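Local coordinates for rhamnosidase B (PDB 2OKX), which probably hydrolyses terminal alpha-L-rhamnose residues from glycosides, as a family 78 alpha-L-rhamnosidase of a Bacillus species, at residues G334-T339 / S390-E395. Residues are numbered along the deposited sequence; the frame is centred on the assembly and turned at random.
Sequences GVPLAT and SLYTEE
Val-335 lays its CG1 methyl over one face of the Tyr-392 ring, 3.4 Å from the ring centroid and only 9° off the normal, a close CH-pi contact. CG1 stands anti to the backbone N (chi1 179°) and reaches the ring centre, while the other branch, CG2, rests 3.6 Å from Tyr-392 CD2. A beta-branched residue suits this place because its two methyls spread over the aromatic surface. Leu-337, with its longer branched end, brings CD1 obliquely to within 3.6 Å of Tyr-392 CE1. At the phenol end, Pro-336 CG packs 3.4 Å from Tyr-392 OH; the two side chains cross at about a right angle, and proline's brings no polar group to satisfy. The hydroxyl hydrogen-bonds Tyr-219 OH on strand 219-223 and donates a hydrogen bond to Glu-394 OE2 (2.7 Å), on the anti side and 20° out of the carboxylate plane. Replacing Tyr-392 by an alanine is likely to open a gap beside Val-335 and Leu-337 and leave the Glu-394 carboxylate and Tyr-219 hydroxyl without this partner. The contact packs the loop leading into strand 338-340 of one antiparallel sheet against edge strand 392-393 of another, consistent with a beta-sandwich domain. No hydrogen bond joins the two segments directly, and the join therefore rests on apolar and CH-pi packing, which suits a tyrosine whose ring is buried while its hydroxyl is satisfied by Tyr-219 and Glu-394.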
# COMPACT_ATOMS: atom_id res chain seq x y z
N GLY A 334 19.13 27.88 7.60
CA GLY A 334 19.62 26.92 6.62
C GLY A 334 18.67 26.65 5.47
O GLY A 334 19.11 26.34 4.36
N VAL A 335 17.37 26.77 5.72
CA VAL A 335 16.35 26.55 4.69
C VAL A 335 15.92 27.90 4.12
O VAL A 335 15.45 28.76 4.86
CB VAL A 335 15.12 25.82 5.29
CG1 VAL A 335 14.07 25.61 4.22
CG2 VAL A 335 15.55 24.50 5.89
N PRO A 336 16.07 28.09 2.80
CA PRO A 336 15.72 29.33 2.11
C PRO A 336 14.23 29.63 1.97
O PRO A 336 13.84 30.53 1.22
CB PRO A 336 16.39 29.15 0.75
CG PRO A 336 16.23 27.68 0.51
CD PRO A 336 16.61 27.09 1.86
N LEU A 337 13.40 28.89 2.70
CA LEU A 337 11.96 29.10 2.65
C LEU A 337 11.44 29.32 4.06
O LEU A 337 12.07 28.93 5.04
CB LEU A 337 11.24 27.88 2.06
CG LEU A 337 11.63 27.37 0.67
CD1 LEU A 337 10.83 26.12 0.34
CD2 LEU A 337 11.37 28.44 -0.36
N ALA A 338 10.28 29.95 4.14
CA ALA A 338 9.63 30.21 5.42
C ALA A 338 8.14 29.98 5.18
O ALA A 338 7.68 30.00 4.04
CB ALA A 338 9.87 31.64 5.86
N THR A 339 7.40 29.72 6.25
CA THR A 339 5.97 29.54 6.09
C THR A 339 5.27 30.63 6.89
O THR A 339 5.79 31.10 7.90
CB THR A 339 5.51 28.15 6.58
OG1 THR A 339 5.89 27.95 7.94
CG2 THR A 339 6.13 27.06 5.72
N SER A 390 14.65 19.46 9.25
CA SER A 390 14.40 18.03 9.04
C SER A 390 13.20 17.75 8.12
O SER A 390 13.02 16.62 7.66
CB SER A 390 14.21 17.32 10.38
OG SER A 390 13.08 17.81 11.08
N LEU A 391 12.39 18.77 7.86
CA LEU A 391 11.21 18.61 7.01
C LEU A 391 11.47 19.19 5.63
O LEU A 391 10.55 19.36 4.84
CB LEU A 391 10.01 19.34 7.64
CG LEU A 391 9.68 19.02 9.11
CD1 LEU A 391 8.46 19.83 9.54
CD2 LEU A 391 9.43 17.53 9.27
N TYR A 392 12.73 19.49 5.34
CA TYR A 392 13.10 20.10 4.07
C TYR A 392 14.35 19.51 3.45
O TYR A 392 15.32 19.21 4.14
CB TYR A 392 13.33 21.60 4.31
CG TYR A 392 13.83 22.37 3.12
CD1 TYR A 392 12.93 22.95 2.22
CD2 TYR A 392 15.19 22.53 2.88
CE1 TYR A 392 13.39 23.67 1.12
CE2 TYR A 392 15.66 23.25 1.79
CZ TYR A 392 14.75 23.82 0.91
OH TYR A 392 15.19 24.54 -0.17
N THR A 393 14.33 19.34 2.12
CA THR A 393 15.50 18.82 1.41
C THR A 393 15.52 19.24 -0.05
O THR A 393 14.49 19.29 -0.72
CB THR A 393 15.60 17.28 1.48
OG1 THR A 393 16.85 16.86 0.90
CG2 THR A 393 14.45 16.61 0.70
N GLU A 394 16.72 19.54 -0.55
CA GLU A 394 16.91 19.94 -1.94
C GLU A 394 17.42 18.75 -2.76
O GLU A 394 17.76 18.88 -3.93
CB GLU A 394 17.87 21.13 -2.02
CG GLU A 394 17.19 22.46 -1.72
CD GLU A 394 18.16 23.60 -1.45
OE1 GLU A 394 19.23 23.64 -2.09
OE2 GLU A 394 17.83 24.47 -0.62
N GLU A 395 17.47 17.58 -2.12
CA GLU A 395 17.90 16.36 -2.79
C GLU A 395 16.56 15.68 -3.08
O GLU A 395 16.11 14.81 -2.34
CB GLU A 395 18.76 15.53 -1.84
CG GLU A 395 19.98 16.31 -1.35
CD GLU A 395 20.85 15.53 -0.39
OE1 GLU A 395 20.44 15.35 0.78
OE2 GLU A 395 21.94 15.09 -0.81